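Local coordinates for ethylbenzene dehydrogenase alpha-subunit (Aromatoleum aromaticum, PDB 2IVF), which is a molybdopterin oxidoreductase family subunit that holds a molybdenum atom, an iron/sulfur cluster and the ligands MGD and MD1, at residues Gly340-Ala345 against Arg811-Leu816; Leu550-Gly555 against Ala576-Ala581; Pro568-Ser573 against Lys941-Ala946; Lys582-Trp587 against His818-Glu823. All coordinates share one frame; numbering follows the deposited sequence.

Contact 1 (Gly340-Ala345 against Arg811-Leu816)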
loop_
_atom_site.group_PDB
_atom_site.type_symbol
_atom_site.label_atom_id
_atom_site.label_comp_id
_atom_site.label_asym_id
_atom_site.label_seq_id
_atom_site.Cartn_x
_atom_site.Cartn_y
_atom_site.Cartn_z
ATOM N N GLY A 340 30.990 -15.850 35.272
ATOM C CA GLY A 340 29.956 -15.113 34.579
ATOM C C GLY A 340 28.761 -15.973 34.203
ATOM O O GLY A 340 27.890 -15.561 33.453
ATOM N N LYS A 341 28.721 -17.174 34.742
ATOM C CA LYS A 341 27.692 -18.120 34.359
ATOM C C LYS A 341 26.724 -18.307 35.511
ATOM O O LYS A 341 27.097 -18.156 36.684
ATOM C CB LYS A 341 28.362 -19.440 33.905
ATOM C CG LYS A 341 28.712 -19.389 32.387
ATOM C CD LYS A 341 29.891 -20.221 32.019
ATOM C CE LYS A 341 30.407 -19.898 30.607
ATOM N NZ LYS A 341 29.354 -19.848 29.547
ATOM N N PHE A 342 25.474 -18.599 35.183
ATOM C CA PHE A 342 24.479 -18.850 36.222
ATOM C C PHE A 342 25.030 -19.870 37.232
ATOM O O PHE A 342 25.665 -20.880 36.853
ATOM C CB PHE A 342 23.163 -19.364 35.644
ATOM C CG PHE A 342 22.367 -18.333 34.881
ATOM C CD1 PHE A 342 21.657 -17.341 35.545
ATOM C CD2 PHE A 342 22.302 -18.388 33.492
ATOM C CE1 PHE A 342 20.912 -16.395 34.839
ATOM C CE2 PHE A 342 21.575 -17.478 32.776
ATOM C CZ PHE A 342 20.859 -16.457 33.450
ATOM N N LEU A 343 24.805 -19.583 38.513
ATOM C CA LEU A 343 25.108 -20.536 39.571
ATOM C C LEU A 343 24.205 -21.746 39.397
ATOM O O LEU A 343 22.977 -21.583 39.344
ATOM C CB LEU A 343 24.855 -19.909 40.935
ATOM C CG LEU A 343 25.135 -20.798 42.141
ATOM C CD1 LEU A 343 26.585 -21.220 42.113
ATOM C CD2 LEU A 343 24.765 -20.045 43.422
ATOM N N SER A 344 24.809 -22.934 39.291
ATOM C CA SER A 344 24.065 -24.167 39.087
ATOM C C SER A 344 24.206 -25.114 40.264
ATOM O O SER A 344 25.132 -24.995 41.090
ATOM C CB SER A 344 24.499 -24.881 37.809
ATOM O OG SER A 344 25.642 -25.692 38.014
ATOM N N ALA A 345 23.264 -26.047 40.351
ATOM C CA ALA A 345 23.254 -27.025 41.422
ATOM C C ALA A 345 24.461 -27.934 41.263
ATOM O O ALA A 345 24.986 -28.429 42.247
ATOM C CB ALA A 345 21.971 -27.812 41.403
ATOM N N ARG A 811 12.862 -19.148 32.340
ATOM C CA ARG A 811 12.265 -17.843 32.523
ATOM C C ARG A 811 12.503 -16.942 31.335
ATOM O O ARG A 811 13.191 -17.302 30.377
ATOM C CB ARG A 811 12.811 -17.209 33.792
ATOM C CG ARG A 811 12.370 -17.962 35.030
ATOM C CD ARG A 811 13.437 -18.060 36.120
ATOM N NE ARG A 811 12.746 -18.576 37.289
ATOM C CZ ARG A 811 12.441 -19.857 37.490
ATOM N NH1 ARG A 811 12.869 -20.798 36.658
ATOM N NH2 ARG A 811 11.753 -20.199 38.567
ATOM N N ALA A 812 11.836 -15.784 31.347
ATOM C CA ALA A 812 12.060 -14.786 30.314
ATOM C C ALA A 812 13.460 -14.282 30.648
ATOM O O ALA A 812 13.669 -13.750 31.723
ATOM C CB ALA A 812 11.055 -13.701 30.381
ATOM N N GLN A 813 14.386 -14.475 29.727
ATOM C CA GLN A 813 15.790 -14.526 30.064
ATOM C C GLN A 813 16.553 -13.410 29.397
ATOM O O GLN A 813 16.717 -13.413 28.200
ATOM C CB GLN A 813 16.357 -15.854 29.644
ATOM C CG GLN A 813 17.766 -16.022 30.089
ATOM C CD GLN A 813 18.324 -17.375 29.803
ATOM O OE1 GLN A 813 17.575 -18.349 29.712
ATOM N NE2 GLN A 813 19.648 -17.459 29.682
ATOM N N PHE A 814 16.965 -12.433 30.197
ATOM C CA PHE A 814 17.758 -11.312 29.721
ATOM C C PHE A 814 19.247 -11.487 29.765
ATOM O O PHE A 814 19.936 -10.742 29.077
ATOM C CB PHE A 814 17.329 -10.076 30.452
ATOM C CG PHE A 814 15.900 -9.785 30.211
ATOM C CD1 PHE A 814 15.516 -9.171 29.043
ATOM C CD2 PHE A 814 14.939 -10.249 31.066
ATOM C CE1 PHE A 814 14.206 -8.974 28.747
ATOM C CE2 PHE A 814 13.616 -10.049 30.771
ATOM C CZ PHE A 814 13.254 -9.394 29.610
ATOM N N TYR A 815 19.723 -12.456 30.545
ATOM C CA TYR A 815 21.149 -12.778 30.599
ATOM C C TYR A 815 21.462 -14.048 29.804
ATOM O O TYR A 815 21.036 -15.143 30.187
ATOM C CB TYR A 815 21.581 -12.861 32.052
ATOM C CG TYR A 815 23.069 -12.945 32.265
ATOM C CD1 TYR A 815 23.911 -11.919 31.865
ATOM C CD2 TYR A 815 23.632 -14.032 32.880
ATOM C CE1 TYR A 815 25.305 -12.008 32.059
ATOM C CE2 TYR A 815 24.997 -14.121 33.068
ATOM C CZ TYR A 815 25.827 -13.109 32.673
ATOM O OH TYR A 815 27.200 -13.199 32.893
ATOM N N LEU A 816 22.185 -13.912 28.688
ATOM C CA LEU A 816 22.574 -15.084 27.869
ATOM C C LEU A 816 24.029 -15.371 28.156
ATOM O O LEU A 816 24.914 -14.660 27.694
ATOM C CB LEU A 816 22.334 -14.853 26.386
ATOM C CG LEU A 816 20.893 -14.412 26.080
ATOM C CD1 LEU A 816 20.733 -13.962 24.615
ATOM C CD2 LEU A 816 19.884 -15.519 26.381
#

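Contact 2 (Leu550-Gly555 against Ala576-Ala581)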
loop_
_atom_site.group_PDB
_atom_site.type_symbol
_atom_site.label_atom_id
_atom_site.label_comp_id
_atom_site.label_asym_id
_atom_site.label_seq_id
_atom_site.Cartn_x
_atom_site.Cartn_y
_atom_site.Cartn_z
ATOM N N LEU A 550 23.407 -19.729 0.326
ATOM C CA LEU A 550 23.859 -18.445 -0.205
ATOM C C LEU A 550 25.346 -18.281 -0.010
ATOM O O LEU A 550 26.055 -17.851 -0.941
ATOM C CB LEU A 550 23.113 -17.274 0.416
ATOM C CG LEU A 550 21.627 -17.146 0.070
ATOM C CD1 LEU A 550 21.016 -15.987 0.834
ATOM C CD2 LEU A 550 21.395 -17.022 -1.460
ATOM N N TYR A 551 25.827 -18.689 1.168
ATOM C CA TYR A 551 27.256 -18.634 1.506
ATOM C C TYR A 551 28.102 -19.570 0.666
ATOM O O TYR A 551 29.139 -19.175 0.177
ATOM C CB TYR A 551 27.475 -19.022 2.993
ATOM C CG TYR A 551 28.902 -18.955 3.510
ATOM C CD1 TYR A 551 29.438 -17.759 3.983
ATOM C CD2 TYR A 551 29.704 -20.114 3.610
ATOM C CE1 TYR A 551 30.768 -17.709 4.497
ATOM C CE2 TYR A 551 30.971 -20.055 4.123
ATOM C CZ TYR A 551 31.496 -18.847 4.572
ATOM O OH TYR A 551 32.783 -18.873 5.058
ATOM N N TYR A 552 27.654 -20.810 0.529
ATOM C CA TYR A 552 28.399 -21.858 -0.149
ATOM C C TYR A 552 28.243 -21.893 -1.663
ATOM O O TYR A 552 29.126 -22.348 -2.348
ATOM C CB TYR A 552 27.962 -23.210 0.418
ATOM C CG TYR A 552 28.572 -23.477 1.759
ATOM C CD1 TYR A 552 29.951 -23.577 1.888
ATOM C CD2 TYR A 552 27.787 -23.607 2.914
ATOM C CE1 TYR A 552 30.535 -23.798 3.098
ATOM C CE2 TYR A 552 28.391 -23.885 4.167
ATOM C CZ TYR A 552 29.757 -23.972 4.240
ATOM O OH TYR A 552 30.415 -24.218 5.444
ATOM N N HIS A 553 27.134 -21.380 -2.186
ATOM C CA HIS A 553 26.829 -21.551 -3.604
ATOM C C HIS A 553 26.583 -20.271 -4.370
ATOM O O HIS A 553 26.659 -20.280 -5.605
ATOM C CB HIS A 553 25.591 -22.439 -3.779
ATOM C CG HIS A 553 25.792 -23.822 -3.275
ATOM N ND1 HIS A 553 26.591 -24.735 -3.918
ATOM C CD2 HIS A 553 25.349 -24.426 -2.148
ATOM C CE1 HIS A 553 26.614 -25.855 -3.211
ATOM N NE2 HIS A 553 25.847 -25.695 -2.145
ATOM N N VAL A 554 26.302 -19.180 -3.678
ATOM C CA VAL A 554 25.991 -17.957 -4.389
ATOM C C VAL A 554 27.020 -16.859 -4.149
ATOM O O VAL A 554 26.775 -15.670 -4.431
ATOM C CB VAL A 554 24.560 -17.464 -4.082
ATOM C CG1 VAL A 554 24.187 -16.363 -5.060
ATOM C CG2 VAL A 554 23.514 -18.632 -4.152
ATOM N N GLY A 555 28.160 -17.268 -3.594
ATOM C CA GLY A 555 29.323 -16.411 -3.439
ATOM C C GLY A 555 29.230 -15.368 -2.341
ATOM O O GLY A 555 30.061 -14.461 -2.289
ATOM N N ALA A 576 34.113 -17.925 10.076
ATOM C CA ALA A 576 34.887 -18.443 11.189
ATOM C C ALA A 576 33.980 -18.939 12.317
ATOM O O ALA A 576 34.199 -20.014 12.872
ATOM C CB ALA A 576 35.845 -17.386 11.693
ATOM N N TYR A 577 32.966 -18.154 12.658
ATOM C CA TYR A 577 31.932 -18.609 13.566
ATOM C C TYR A 577 31.195 -19.843 13.016
ATOM O O TYR A 577 30.943 -20.790 13.755
ATOM C CB TYR A 577 30.932 -17.490 13.838
ATOM C CG TYR A 577 31.362 -16.489 14.905
ATOM C CD1 TYR A 577 31.275 -16.806 16.260
ATOM C CD2 TYR A 577 31.805 -15.219 14.560
ATOM C CE1 TYR A 577 31.626 -15.863 17.258
ATOM C CE2 TYR A 577 32.171 -14.274 15.538
ATOM C CZ TYR A 577 32.086 -14.592 16.890
ATOM O OH TYR A 577 32.472 -13.651 17.859
ATOM N N LEU A 578 30.879 -19.843 11.719
ATOM C CA LEU A 578 30.263 -21.025 11.082
ATOM C C LEU A 578 31.098 -22.290 11.248
ATOM O O LEU A 578 30.583 -23.343 11.637
ATOM C CB LEU A 578 30.030 -20.758 9.591
ATOM C CG LEU A 578 29.409 -21.868 8.739
ATOM C CD1 LEU A 578 28.066 -22.306 9.244
ATOM C CD2 LEU A 578 29.299 -21.360 7.325
ATOM N N ASP A 579 32.384 -22.186 10.934
ATOM C CA ASP A 579 33.275 -23.326 11.091
ATOM C C ASP A 579 33.281 -23.854 12.509
ATOM O O ASP A 579 33.331 -25.058 12.713
ATOM C CB ASP A 579 34.702 -22.970 10.674
ATOM C CG ASP A 579 34.889 -22.993 9.168
ATOM O OD1 ASP A 579 33.882 -23.150 8.413
ATOM O OD2 ASP A 579 36.053 -22.838 8.741
ATOM N N GLU A 580 33.289 -22.949 13.485
ATOM C CA GLU A 580 33.296 -23.327 14.893
ATOM C C GLU A 580 31.977 -24.017 15.244
ATOM O O GLU A 580 31.942 -25.034 15.926
ATOM C CB GLU A 580 33.484 -22.083 15.758
ATOM C CG GLU A 580 33.683 -22.431 17.209
ATOM C CD GLU A 580 33.535 -21.250 18.133
ATOM O OE1 GLU A 580 33.705 -20.099 17.692
ATOM O OE2 GLU A 580 33.258 -21.481 19.321
ATOM N N ALA A 581 30.896 -23.451 14.747
ATOM C CA ALA A 581 29.571 -23.994 14.970
ATOM C C ALA A 581 29.400 -25.378 14.372
ATOM O O ALA A 581 28.863 -26.265 15.038
ATOM C CB ALA A 581 28.515 -23.059 14.437
HETATM O O HOH W 1 33.635 -21.096 6.044
HETATM O O HOH W 2 32.998 -23.369 5.891
#

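Contact 3 (Pro568-Ser573 against Lys941-Ala946)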
loop_
_atom_site.group_PDB
_atom_site.type_symbol
_atom_site.label_atom_id
_atom_site.label_comp_id
_atom_site.label_asym_id
_atom_site.label_seq_id
_atom_site.Cartn_x
_atom_site.Cartn_y
_atom_site.Cartn_z
ATOM N N PRO A 568 32.402 -4.856 15.097
ATOM C CA PRO A 568 33.785 -4.870 15.567
ATOM C C PRO A 568 34.018 -5.473 16.942
ATOM O O PRO A 568 35.166 -5.698 17.305
ATOM C CB PRO A 568 34.197 -3.398 15.593
ATOM C CG PRO A 568 32.987 -2.601 15.342
ATOM C CD PRO A 568 31.861 -3.484 14.974
ATOM N N ALA A 569 32.953 -5.709 17.696
ATOM C CA ALA A 569 33.027 -6.402 18.972
ATOM C C ALA A 569 33.180 -7.897 18.786
ATOM O O ALA A 569 33.418 -8.621 19.764
ATOM C CB ALA A 569 31.767 -6.105 19.822
ATOM N N LEU A 570 33.023 -8.382 17.549
ATOM C CA LEU A 570 33.175 -9.800 17.296
ATOM C C LEU A 570 34.653 -10.095 17.016
ATOM O O LEU A 570 35.371 -9.268 16.444
ATOM C CB LEU A 570 32.244 -10.259 16.155
ATOM C CG LEU A 570 30.723 -10.055 16.318
ATOM C CD1 LEU A 570 29.946 -10.612 15.092
ATOM C CD2 LEU A 570 30.102 -10.656 17.613
ATOM N N LYS A 571 35.107 -11.273 17.442
ATOM C CA LYS A 571 36.512 -11.619 17.372
ATOM C C LYS A 571 36.858 -12.264 16.037
ATOM O O LYS A 571 38.038 -12.454 15.711
ATOM C CB LYS A 571 36.879 -12.537 18.544
ATOM C CG LYS A 571 36.172 -13.924 18.564
ATOM C CD LYS A 571 36.412 -14.589 19.942
ATOM C CE LYS A 571 36.677 -16.090 19.864
ATOM N NZ LYS A 571 37.333 -16.542 21.123
ATOM N N LYS A 572 35.832 -12.582 15.247
ATOM C CA LYS A 572 36.032 -13.220 13.962
ATOM C C LYS A 572 34.838 -13.098 13.037
ATOM O O LYS A 572 33.770 -12.592 13.409
ATOM C CB LYS A 572 36.411 -14.689 14.155
ATOM C CG LYS A 572 35.376 -15.501 14.893
ATOM C CD LYS A 572 36.010 -16.737 15.438
ATOM C CE LYS A 572 35.060 -17.656 16.171
ATOM N NZ LYS A 572 35.784 -18.943 16.498
ATOM N N SER A 573 35.054 -13.514 11.794
ATOM C CA SER A 573 34.062 -13.398 10.735
ATOM C C SER A 573 32.966 -14.421 10.894
ATOM O O SER A 573 33.143 -15.447 11.549
ATOM C CB SER A 573 34.679 -13.647 9.356
ATOM O OG SER A 573 35.323 -14.941 9.311
ATOM N N LYS A 941 24.033 -11.964 11.201
ATOM C CA LYS A 941 24.615 -11.796 12.532
ATOM C C LYS A 941 25.261 -13.101 12.965
ATOM O O LYS A 941 24.573 -14.092 13.153
ATOM C CB LYS A 941 23.573 -11.295 13.566
ATOM C CG LYS A 941 24.224 -11.061 14.941
ATOM C CD LYS A 941 23.490 -10.024 15.750
ATOM C CE LYS A 941 24.011 -9.953 17.177
ATOM N NZ LYS A 941 23.424 -8.778 17.911
ATOM N N PRO A 942 26.598 -13.126 13.067
ATOM C CA PRO A 942 27.274 -14.388 13.336
ATOM C C PRO A 942 26.869 -15.092 14.640
ATOM O O PRO A 942 26.965 -16.315 14.712
ATOM C CB PRO A 942 28.748 -13.988 13.408
ATOM C CG PRO A 942 28.850 -12.817 12.635
ATOM C CD PRO A 942 27.569 -12.043 12.903
ATOM N N LEU A 943 26.419 -14.320 15.651
ATOM C CA LEU A 943 26.050 -14.899 16.945
ATOM C C LEU A 943 24.833 -15.805 16.762
ATOM O O LEU A 943 24.602 -16.707 17.557
ATOM C CB LEU A 943 25.726 -13.815 17.976
ATOM C CG LEU A 943 26.905 -12.958 18.438
ATOM C CD1 LEU A 943 26.399 -12.016 19.548
ATOM C CD2 LEU A 943 28.025 -13.841 18.890
ATOM N N HIS A 944 24.100 -15.607 15.681
ATOM C CA HIS A 944 22.972 -16.480 15.383
ATOM C C HIS A 944 23.302 -17.824 14.760
ATOM O O HIS A 944 22.400 -18.571 14.444
ATOM C CB HIS A 944 21.912 -15.732 14.609
ATOM C CG HIS A 944 21.407 -14.534 15.331
ATOM N ND1 HIS A 944 20.398 -13.737 14.822
ATOM C CD2 HIS A 944 21.699 -14.036 16.557
ATOM C CE1 HIS A 944 20.171 -12.736 15.657
ATOM N NE2 HIS A 944 20.917 -12.915 16.738
ATOM N N LEU A 945 24.601 -18.156 14.695
ATOM C CA LEU A 945 25.074 -19.490 14.395
ATOM C C LEU A 945 25.210 -20.276 15.692
ATOM O O LEU A 945 25.465 -21.460 15.665
ATOM C CB LEU A 945 26.420 -19.408 13.678
ATOM C CG LEU A 945 26.334 -18.861 12.236
ATOM C CD1 LEU A 945 27.680 -18.319 11.771
ATOM C CD2 LEU A 945 25.796 -19.950 11.281
ATOM N N ALA A 946 25.010 -19.626 16.836
ATOM C CA ALA A 946 25.283 -20.273 18.112
ATOM C C ALA A 946 24.349 -21.435 18.363
ATOM O O ALA A 946 23.192 -21.370 18.040
ATOM C CB ALA A 946 25.193 -19.275 19.268
#

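Contact 4 (Lys582-Trp587 against His818-Glu823)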
loop_
_atom_site.group_PDB
_atom_site.type_symbol
_atom_site.label_atom_id
_atom_site.label_comp_id
_atom_site.label_asym_id
_atom_site.label_seq_id
_atom_site.Cartn_x
_atom_site.Cartn_y
_atom_site.Cartn_z
ATOM N N LYS A 582 29.869 -25.602 13.147
ATOM C CA LYS A 582 29.782 -26.979 12.600
ATOM C C LYS A 582 30.740 -27.943 13.213
ATOM O O LYS A 582 30.452 -29.136 13.261
ATOM C CB LYS A 582 29.842 -27.064 11.078
ATOM C CG LYS A 582 30.962 -26.380 10.384
ATOM C CD LYS A 582 30.345 -25.547 9.200
ATOM C CE LYS A 582 29.972 -26.408 7.969
ATOM N NZ LYS A 582 31.138 -27.104 7.400
ATOM N N GLU A 583 31.869 -27.449 13.691
ATOM C CA GLU A 583 32.807 -28.304 14.409
ATOM C C GLU A 583 32.130 -28.849 15.652
ATOM O O GLU A 583 32.354 -29.986 16.016
ATOM C CB GLU A 583 34.078 -27.545 14.789
ATOM C CG GLU A 583 35.286 -28.414 14.870
ATOM C CD GLU A 583 35.634 -29.056 13.529
ATOM O OE1 GLU A 583 35.352 -28.436 12.472
ATOM O OE2 GLU A 583 36.182 -30.180 13.540
ATOM N N LYS A 584 31.296 -28.029 16.284
ATOM C CA LYS A 584 30.594 -28.401 17.521
ATOM C C LYS A 584 29.285 -29.168 17.281
ATOM O O LYS A 584 28.628 -29.591 18.219
ATOM C CB LYS A 584 30.375 -27.154 18.404
ATOM C CG LYS A 584 31.695 -26.596 18.939
ATOM C CD LYS A 584 31.543 -25.305 19.744
ATOM C CE LYS A 584 32.903 -24.922 20.315
ATOM N NZ LYS A 584 32.897 -23.586 20.976
ATOM N N GLY A 585 28.925 -29.381 16.024
ATOM C CA GLY A 585 27.761 -30.180 15.703
ATOM C C GLY A 585 26.504 -29.352 15.784
ATOM O O GLY A 585 25.381 -29.896 15.810
ATOM N N TRP A 586 26.670 -28.030 15.797
ATOM C CA TRP A 586 25.511 -27.146 15.909
ATOM C C TRP A 586 24.757 -27.000 14.596
ATOM O O TRP A 586 23.569 -26.654 14.607
ATOM C CB TRP A 586 25.933 -25.783 16.446
ATOM C CG TRP A 586 26.381 -25.834 17.833
ATOM C CD1 TRP A 586 26.219 -26.875 18.728
ATOM C CD2 TRP A 586 27.115 -24.825 18.524
ATOM N NE1 TRP A 586 26.809 -26.560 19.923
ATOM C CE2 TRP A 586 27.361 -25.307 19.827
ATOM C CE3 TRP A 586 27.601 -23.559 18.165
ATOM C CZ2 TRP A 586 28.058 -24.560 20.770
ATOM C CZ3 TRP A 586 28.282 -22.826 19.096
ATOM C CH2 TRP A 586 28.510 -23.320 20.383
ATOM N N TRP A 587 25.444 -27.220 13.474
ATOM C CA TRP A 587 24.776 -27.305 12.184
ATOM C C TRP A 587 25.234 -28.578 11.537
ATOM O O TRP A 587 26.416 -28.865 11.564
ATOM C CB TRP A 587 25.094 -26.096 11.301
ATOM C CG TRP A 587 24.765 -24.811 12.023
ATOM C CD1 TRP A 587 25.635 -24.049 12.742
ATOM C CD2 TRP A 587 23.473 -24.198 12.178
ATOM N NE1 TRP A 587 24.982 -22.988 13.306
ATOM C CE2 TRP A 587 23.657 -23.037 12.956
ATOM C CE3 TRP A 587 22.189 -24.483 11.686
ATOM C CZ2 TRP A 587 22.604 -22.192 13.295
ATOM C CZ3 TRP A 587 21.153 -23.636 12.009
ATOM C CH2 TRP A 587 21.365 -22.493 12.797
ATOM N N HIS A 818 26.045 -17.796 27.430
ATOM C CA HIS A 818 26.734 -18.578 26.419
ATOM C C HIS A 818 28.032 -17.846 26.098
ATOM O O HIS A 818 28.048 -16.626 25.960
ATOM C CB HIS A 818 25.798 -18.641 25.194
ATOM C CG HIS A 818 26.278 -19.494 24.066
ATOM N ND1 HIS A 818 27.333 -19.136 23.252
ATOM C CD2 HIS A 818 25.806 -20.667 23.576
ATOM C CE1 HIS A 818 27.523 -20.079 22.340
ATOM N NE2 HIS A 818 26.609 -21.021 22.515
ATOM N N ASP A 819 29.114 -18.604 25.948
ATOM C CA ASP A 819 30.463 -18.052 25.694
ATOM C C ASP A 819 30.543 -17.023 24.587
ATOM O O ASP A 819 31.196 -15.997 24.748
ATOM C CB ASP A 819 31.447 -19.192 25.403
ATOM C CG ASP A 819 31.712 -20.059 26.628
ATOM O OD1 ASP A 819 31.484 -19.588 27.767
ATOM O OD2 ASP A 819 32.185 -21.206 26.446
ATOM N N TRP A 820 29.869 -17.278 23.474
ATOM C CA TRP A 820 29.891 -16.337 22.358
ATOM C C TRP A 820 29.307 -14.990 22.756
ATOM O O TRP A 820 29.821 -13.930 22.369
ATOM C CB TRP A 820 29.098 -16.874 21.179
ATOM C CG TRP A 820 29.748 -18.008 20.433
ATOM C CD1 TRP A 820 30.653 -18.879 20.875
ATOM C CD2 TRP A 820 29.375 -18.435 19.124
ATOM N NE1 TRP A 820 30.949 -19.804 19.890
ATOM C CE2 TRP A 820 30.153 -19.548 18.806
ATOM C CE3 TRP A 820 28.465 -17.956 18.186
ATOM C CZ2 TRP A 820 30.065 -20.188 17.571
ATOM C CZ3 TRP A 820 28.369 -18.593 16.969
ATOM C CH2 TRP A 820 29.155 -19.697 16.678
ATOM N N TYR A 821 28.188 -15.017 23.469
ATOM C CA TYR A 821 27.554 -13.788 23.951
ATOM C C TYR A 821 28.340 -13.033 25.015
ATOM O O TYR A 821 28.490 -11.804 24.953
ATOM C CB TYR A 821 26.120 -14.070 24.430
ATOM C CG TYR A 821 25.189 -14.258 23.257
ATOM C CD1 TYR A 821 25.277 -15.392 22.452
ATOM C CD2 TYR A 821 24.237 -13.289 22.936
ATOM C CE1 TYR A 821 24.449 -15.558 21.381
ATOM C CE2 TYR A 821 23.430 -13.451 21.888
ATOM C CZ TYR A 821 23.528 -14.565 21.107
ATOM O OH TYR A 821 22.695 -14.682 20.059
ATOM N N LEU A 822 28.876 -13.778 25.967
ATOM C CA LEU A 822 29.776 -13.240 26.948
ATOM C C LEU A 822 30.944 -12.496 26.245
ATOM O O LEU A 822 31.201 -11.319 26.527
ATOM C CB LEU A 822 30.293 -14.390 27.821
ATOM C CG LEU A 822 29.362 -14.971 28.896
ATOM C CD1 LEU A 822 30.054 -16.148 29.662
ATOM C CD2 LEU A 822 28.990 -13.863 29.862
ATOM N N GLU A 823 31.628 -13.174 25.318
ATOM C CA GLU A 823 32.805 -12.598 24.648
ATOM C C GLU A 823 32.446 -11.408 23.729
ATOM O O GLU A 823 33.223 -10.477 23.623
ATOM C CB GLU A 823 33.563 -13.668 23.857
ATOM C CG GLU A 823 34.398 -14.574 24.770
ATOM C CD GLU A 823 35.208 -15.657 24.064
ATOM O OE1 GLU A 823 35.217 -15.726 22.800
ATOM O OE2 GLU A 823 35.854 -16.447 24.812
#

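Contact 1 (Gly340-Ala345 against Arg811-Leu816)
Tyr815 reaches across to Gly340 and Phe342, and one side of its side chain, from CB to OH, finds partners on the way. CB touches the rim of the Phe342 ring, 3.9 Å from its CZ. With CG anti to the backbone N (chi1 -170°), the phenol ring runs on toward the other loop and slides past the Phe342 side chain. Its CD2 lies over one face of Phe342, 3.7 Å from Phe342 CZ, in a T-shaped (edge-to-face) pair whose planes stand 82° apart. Beyond that, the CE2 edge of the tyrosine approaches Gly340 O, and at the tip OH donates to this same carbonyl in a short bond of 2.5 Å from OH to Gly340 O. Tyrosine suits the place because one flat group serves both an aromatic face and a carbonyl. Gly340 has positive phi, where a side chain would press on the preceding carbonyl. Gln813 completes the setting: its NE2 sits 3.6 Å from Phe342 CE2, at the ring edge, and donates almost straight, at 169°, to Tyr815 O over 2.7 Å. Asp330 takes the backbone N-H groups of Phe814 and Tyr815, while Asp817 accepts from Phe342 N. A T-shaped aromatic pair and a tyrosine-to-backbone hydrogen bond thus join two loops, the one after strand 334-336 and the one that leads into helix 819-824.

Contact 2 (Leu550-Gly555 against Ala576-Ala581)
Tyr551, in the last turn of helix 546-553, and Leu578, within helix 574-583, have the nearest CA atoms, 10.3 Å apart, so side chains, with two waters beside them, span the gap. Leu578 reaches over with its CD2 methyl, which lies above one face of the Tyr551 ring in a CH-pi contact, 3.8 Å from CE2. The same methyl meets Tyr552, whose OH is 3.6 Å from it. The two tyrosines also support each other, Tyr551 CD2 resting over the centre of the Tyr552 ring. Leucine suits this spot because one apolar methyl serves both rings, while the phenol hydroxyls reach two bound waters. One water joins Tyr551 OH (2.6 Å) to Asp579 OD1, and another, 2.7 Å from Asp579 OD1, also binds Tyr552 OH. Tyr551 OH has a direct partner in Asn561 ND2 as well. Around this bridge, Leu550 and Val554 turn to Phe621 of helix 617-625, Tyr551 packs on Trp560 of helix 557-560, and Leu578 also touches Met548 of helix 546-553.

Contact 3 (Pro568-Ser573 against Lys941-Ala946)
Just before Pro942 and Leu943, the two residues that receive Leu570, the ammonium NZ of Lys941 is gripped by three groups: salt bridges to Asp455 and Glu826 and a hydrogen bond with His453 ND1. The second oxygen of the Asp455 carboxylate binds His944 NE2, and the His944 ring lies with one face over Lys941 CB; Asp455 thus holds both Lys941 and His944, probably steadying the turn. The contact itself is apolar. Leu570, its CG anti to the carbonyl carbon (chi1 -59°), forks over the turn: CD1 presses on the proline ring, 3.5 Å from Pro942 CG, which is tight for two carbons, and CD2 meets Leu943 CD2 at 4.0 Å. Residues 942-945 form a 3-10 turn within the long connection between strands 915-917 and 969-975, two strands of a six-stranded sheet in the part of the chain that includes the dinucleotide-binding family of the double-psi beta-barrel clan. Proline fits the start of the turn, where no N-H is needed. The first bonds of the turn run from His944 N to Lys941 O (3.0 Å) and from Leu945 N to Pro942 O (3.0 Å). On the other side, Ser573 is the N-cap of helix 574-583, and Lys572 pairs with Glu580 while its charge also meets the ring of Tyr577. Tyr577 also touches Leu570 and Pro942.

Contact 4 (Lys582-Trp587 against His818-Glu823)
Trp586 wedges its six-membered ring against His818 and Trp820, forming an aromatic cluster. Its CG lies anti to the carbonyl carbon (chi1 -68°), which sends the indole out toward the other helix. There CZ3 comes over the face of Trp820, offset to its rim and 3.5 Å from Trp820 CZ2, in an offset edge-to-face pair with planes 62° apart; the neighbouring CH2 lies 3.7 Å from His818 NE2. In His818, CG anti to the backbone N (chi1 -176°) and the turn of the ring (chi2 -72°) together bring ND1 back to the helix start, where it accepts from Trp820 N at 3.2 Å, capping helix 819-824, while NE2 is bound to Gly947 O. Histidine serves here as N-cap and presents its ring edge to Trp586. The chain reaches Trp586 through a Schellman motif, whose positive phi suits Gly585. Lys584 lays its CB over the centre of one Trp586 face. Both Lys584 NZ and Trp820 NE1 go to Glu580 of helix 574-583, and Trp820 also meets Tyr577 and Ala581 there, so the indoles bridge this helix's C-terminal turn and helix 819-824.

From the N terminus, contact 1 opens at 340-345. Contact 2 opens at 550-555, and before it closes at 576-581, the loop at 568-573 opens contact 3, so these two cross. Contact 4 opens straight after, at 582-587. Contact 1 then closes at 811-816 and contact 4 at 818-823, a second crossing, while contact 3 closes last, at 941-946, enclosing contact 4 and crossing contact 1. Contact 2 lies wholly within the span of contact 1. Helix 574-583 is shared by contacts 2 and 4. Salt bridges Lys341-Asp819, Lys572-Glu580 and Lys571-Glu823 link contacts 1 with 4, 2 with 3 and 3 with 4. Together the contacts tie helices 546-553, 574-583 and 819-824 to the loop between strands 915-917 and 969-975.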